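PDB 4U4B: pectate lyase from Pectobacterium carotovorum, which probably cleaves polygalacturonate and methylated pectins by calcium-dependent endo elimination, leaving oligosaccharides with unsaturated galacturonosyl groups at their non-reducing ends. Local coordinates for residues Pro116-Ser121 and Thr134-Gly139; Thr163-Arg168 and Arg186-Ile191. All coordinates share one frame; numbering follows the deposited sequence.

Contact 1. Residues Pro116-Ser121 and Thr134-Gly139; sequences PLKAAS and TVDCGG
Lys118 reaches across to Asp136 and forms a salt bridge, with NZ 2.8 Å from Asp136 OD2. The two side chains cross at about a right angle. NZ does not lie in the carboxylate plane but comes from above it, 38° out. The lysine chain bends once, at chi2 (61°), and is extended from there to NZ. On the way its CE passes 3.6 Å from Gly138 CA. The other carboxylate oxygen turns back on its own chain. Asp136 OD1 accepts from Gly138 N at 2.9 Å, which makes an Asx turn. OD1 also accepts from Asn166 ND2, so both oxygens of Asp136 have partners and the carboxylate is fixed from several directions. Gly138 has positive phi, and its CA also packs against Ala119 O.

The backbones meet beside this pair. Ser121 N donates to Asp136 O at 2.8 Å, and the bond is nearly straight (171°). Ala120 CB lies 3.2 Å from Cys137 O. Ser121 OG sits against Val135 CG1 at 3.4 Å and hydrogen-bonds to Glu123 N. A water joins the segments further along by donating to Lys118 O and to Gly138 O.

Residues 116-121 form no strand here. They belong to the loop between strand 99-106 and strand 128-131, and residues 118-121 run roughly antiparallel to residues 135-138. The Cys137-Cys124 disulfide ties the turn back to this loop just after Ser121. Strand 134-136 in turn pairs in parallel with strand 163-165, where Val135 rests on Ile164.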
# COMPACT_ATOMS: atom_id res chain seq x y z
N PRO A 116 -18.50 -2.29 18.04
CA PRO A 116 -17.43 -1.97 18.97
C PRO A 116 -17.00 -0.50 18.86
O PRO A 116 -16.90 0.04 17.75
CB PRO A 116 -16.29 -2.91 18.56
CG PRO A 116 -16.57 -3.20 17.10
CD PRO A 116 -18.07 -3.27 17.02
N LEU A 117 -16.75 0.12 20.00
CA LEU A 117 -16.29 1.49 20.05
C LEU A 117 -14.85 1.58 19.57
O LEU A 117 -14.01 0.76 19.94
CB LEU A 117 -16.41 2.04 21.48
CG LEU A 117 -17.81 2.05 22.10
CD1 LEU A 117 -17.78 2.64 23.49
CD2 LEU A 117 -18.79 2.82 21.22
N LYS A 118 -14.57 2.57 18.73
CA LYS A 118 -13.22 2.69 18.18
C LYS A 118 -12.88 4.16 17.97
O LYS A 118 -13.50 4.85 17.16
CB LYS A 118 -13.10 1.90 16.87
CG LYS A 118 -11.77 2.04 16.17
CD LYS A 118 -10.61 1.55 17.03
CE LYS A 118 -9.28 1.72 16.27
NZ LYS A 118 -8.09 1.19 17.01
N ALA A 119 -11.89 4.63 18.72
CA ALA A 119 -11.48 6.03 18.65
C ALA A 119 -10.44 6.27 17.56
O ALA A 119 -9.69 5.37 17.19
CB ALA A 119 -10.94 6.47 19.99
N ALA A 120 -10.41 7.50 17.05
CA ALA A 120 -9.29 7.97 16.25
C ALA A 120 -8.43 8.89 17.10
O ALA A 120 -8.95 9.63 17.95
CB ALA A 120 -9.78 8.71 15.01
N SER A 121 -7.13 8.84 16.88
CA SER A 121 -6.23 9.82 17.47
C SER A 121 -6.72 11.22 17.10
O SER A 121 -7.13 11.45 15.95
CB SER A 121 -4.80 9.60 16.98
OG SER A 121 -4.01 10.74 17.24
N THR A 134 3.28 7.35 17.20
CA THR A 134 2.35 6.48 16.49
C THR A 134 0.93 7.01 16.63
O THR A 134 0.44 7.20 17.75
CB THR A 134 2.41 5.04 17.07
OG1 THR A 134 3.70 4.49 16.83
CG2 THR A 134 1.36 4.16 16.43
N VAL A 135 0.26 7.27 15.50
CA VAL A 135 -1.17 7.56 15.57
C VAL A 135 -2.02 6.47 14.90
O VAL A 135 -1.68 5.94 13.84
CB VAL A 135 -1.53 8.94 14.96
CG1 VAL A 135 -0.96 10.08 15.83
CG2 VAL A 135 -1.04 9.05 13.52
N ASP A 136 -3.12 6.14 15.57
CA ASP A 136 -4.12 5.21 15.08
C ASP A 136 -5.34 6.02 14.65
O ASP A 136 -5.97 6.68 15.47
CB ASP A 136 -4.48 4.20 16.19
CG ASP A 136 -5.45 3.12 15.73
OD1 ASP A 136 -6.12 3.28 14.69
OD2 ASP A 136 -5.55 2.10 16.46
N CYS A 137 -5.65 6.01 13.36
CA CYS A 137 -6.74 6.85 12.86
C CYS A 137 -8.10 6.14 12.91
O CYS A 137 -9.12 6.73 12.53
CB CYS A 137 -6.42 7.32 11.44
SG CYS A 137 -5.05 8.48 11.38
N GLY A 138 -8.12 4.90 13.39
CA GLY A 138 -9.38 4.24 13.73
C GLY A 138 -10.34 4.07 12.57
O GLY A 138 -11.55 3.98 12.78
N GLY A 139 -9.82 4.01 11.35
CA GLY A 139 -10.65 3.74 10.19
C GLY A 139 -11.38 4.92 9.56
O GLY A 139 -12.21 4.73 8.66
O HOH W 1 -12.74 5.66 14.74

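Contact 2. Residues Thr163-Arg168 and Arg186-Ile191; sequences TIKNLR and RIENVI
Asn166 and Asn189 meet through their side-chain amides at the corner between two faces of a right-handed parallel beta-helix, the fold of polysaccharide lyase family 3. Asn189 ND2 donates to Asn166 OD1 at 2.8 Å. The amide planes are 73° apart, and the donor is tilted from the carbonyl plane. Asn166 CG stands beside its backbone N (chi1 -50°), whereas Asn189 CG is anti to its own (chi1 -174°). The end of Asn166 thereby comes back towards Asn189. The two asparagines hold equivalent places on successive coils, and both backbones have positive phi and psi.

Backbone hydrogen bonds of parallel pairing run up to the corner and on past it. Ile164 N donates to Arg186 O, Glu188 N to Ile164 O and Asn166 N to Glu188 O. Beyond it, Leu167 N bonds weakly to Asn189 O, and Ile191 N donates to Leu167 O. Inside, Ile164 CG2 meets Ile187 CG2 at 4.1 Å, and Leu167 CB packs on Val190 CG2. On the outer side Lys165 and Glu188 lie side by side, Lys165 CD 3.1 Å from Glu188 OE1, with NZ too far off for a salt bridge.

Further partners set these groups in place. Ser40 OG bonds to Asn166 OD1, and Ser38 OG to Asn189 OD1. Arg168 makes a salt bridge to Glu193, while Ile191 CD1 lies over one face of its guanidinium. The Arg168 side chain lies about 8 Å from that of Asp194, a calcium ligand. Within its strand, Arg186 NE makes a 2.6 Å salt bridge to Glu188 OE2, which lies in the guanidinium plane.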
# COMPACT_ATOMS: atom_id res chain seq x y z
N THR A 163 4.66 6.84 12.91
CA THR A 163 3.85 5.76 12.37
C THR A 163 2.37 6.14 12.31
O THR A 163 1.84 6.72 13.26
CB THR A 163 4.03 4.47 13.20
OG1 THR A 163 5.39 4.05 13.13
CG2 THR A 163 3.13 3.33 12.69
N ILE A 164 1.72 5.86 11.19
CA ILE A 164 0.27 6.01 11.11
C ILE A 164 -0.41 4.67 10.78
O ILE A 164 0.09 3.89 9.96
CB ILE A 164 -0.14 7.09 10.07
CG1 ILE A 164 -1.63 7.35 10.17
CG2 ILE A 164 0.26 6.70 8.66
CD1 ILE A 164 -2.04 8.62 9.52
N LYS A 165 -1.54 4.41 11.44
CA LYS A 165 -2.27 3.16 11.29
C LYS A 165 -3.75 3.38 10.98
O LYS A 165 -4.36 4.31 11.50
CB LYS A 165 -2.17 2.33 12.58
CG LYS A 165 -0.77 1.96 13.02
CD LYS A 165 -0.81 0.89 14.12
CE LYS A 165 -1.70 1.29 15.26
NZ LYS A 165 -1.33 0.51 16.48
N ASN A 166 -4.32 2.51 10.16
CA ASN A 166 -5.77 2.39 9.98
C ASN A 166 -6.45 3.66 9.49
O ASN A 166 -7.21 4.31 10.23
CB ASN A 166 -6.41 1.95 11.31
CG ASN A 166 -5.71 0.75 11.91
OD1 ASN A 166 -5.33 -0.17 11.18
ND2 ASN A 166 -5.51 0.76 13.22
N LEU A 167 -6.18 4.02 8.24
CA LEU A 167 -6.69 5.26 7.66
C LEU A 167 -7.21 5.01 6.26
O LEU A 167 -6.57 4.33 5.45
CB LEU A 167 -5.59 6.33 7.62
CG LEU A 167 -5.97 7.65 6.92
CD1 LEU A 167 -6.91 8.45 7.80
CD2 LEU A 167 -4.72 8.47 6.62
N ARG A 168 -8.37 5.56 5.97
CA ARG A 168 -8.93 5.56 4.62
C ARG A 168 -8.71 6.96 4.02
O ARG A 168 -8.94 7.98 4.68
CB ARG A 168 -10.41 5.17 4.68
CG ARG A 168 -11.11 5.02 3.35
CD ARG A 168 -12.54 4.47 3.54
NE ARG A 168 -12.57 3.27 4.37
CZ ARG A 168 -12.70 2.02 3.89
NH1 ARG A 168 -12.79 1.81 2.58
NH2 ARG A 168 -12.72 0.98 4.72
N ARG A 186 6.38 4.65 9.21
CA ARG A 186 5.69 3.37 9.05
C ARG A 186 4.22 3.66 8.74
O ARG A 186 3.58 4.46 9.42
CB ARG A 186 5.86 2.51 10.30
CG ARG A 186 5.48 1.05 10.15
CD ARG A 186 6.13 0.22 11.23
NE ARG A 186 5.47 -1.08 11.37
CZ ARG A 186 6.04 -2.25 11.09
NH1 ARG A 186 7.30 -2.30 10.68
NH2 ARG A 186 5.35 -3.38 11.25
N ILE A 187 3.72 3.07 7.67
CA ILE A 187 2.37 3.34 7.20
C ILE A 187 1.61 2.02 7.13
O ILE A 187 1.78 1.23 6.19
CB ILE A 187 2.39 4.05 5.84
CG1 ILE A 187 3.22 5.33 5.91
CG2 ILE A 187 0.97 4.33 5.35
CD1 ILE A 187 3.39 6.00 4.58
N GLU A 188 0.77 1.79 8.14
CA GLU A 188 0.14 0.48 8.34
C GLU A 188 -1.35 0.51 8.06
O GLU A 188 -2.06 1.37 8.56
CB GLU A 188 0.39 -0.02 9.76
CG GLU A 188 1.83 0.16 10.26
CD GLU A 188 2.02 -0.33 11.70
OE1 GLU A 188 1.04 -0.78 12.34
OE2 GLU A 188 3.17 -0.28 12.18
N ASN A 189 -1.81 -0.45 7.26
CA ASN A 189 -3.24 -0.60 6.96
C ASN A 189 -3.88 0.72 6.53
O ASN A 189 -4.82 1.21 7.16
CB ASN A 189 -3.96 -1.19 8.15
CG ASN A 189 -5.40 -1.51 7.86
OD1 ASN A 189 -5.79 -1.69 6.71
ND2 ASN A 189 -6.21 -1.56 8.91
N VAL A 190 -3.36 1.30 5.47
CA VAL A 190 -3.99 2.48 4.89
C VAL A 190 -4.64 2.08 3.58
O VAL A 190 -4.03 1.40 2.77
CB VAL A 190 -2.97 3.61 4.67
CG1 VAL A 190 -3.57 4.71 3.84
CG2 VAL A 190 -2.50 4.13 6.02
N ILE A 191 -5.90 2.47 3.40
CA ILE A 191 -6.58 2.24 2.14
C ILE A 191 -6.65 3.54 1.32
O ILE A 191 -7.39 4.46 1.68
CB ILE A 191 -7.98 1.67 2.37
CG1 ILE A 191 -7.86 0.34 3.15
CG2 ILE A 191 -8.70 1.48 1.05
CD1 ILE A 191 -9.15 -0.45 3.26

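The centre of contact 2 is about 9 Å, and that of contact 1 about 19 Å, from the centre of the chain; the two centres are about 11 Å apart. Seven of twelve touching residues are buried in contact 2, but two of eight in contact 1. Contact 2 joins two coils by regular parallel pairing, with aliphatic side chains inside. Contact 1 instead lays an irregular loop on the next strand outward, using one direct backbone bond, a salt bridge and a water. Strands 134-136 and 163-165 are neighbours, so the contacts meet directly. Val135 N lies 2.8 Å from Thr163 O, a probable hydrogen bond, and Cys137 SG packs on Ile164 CD1 at 3.5 Å.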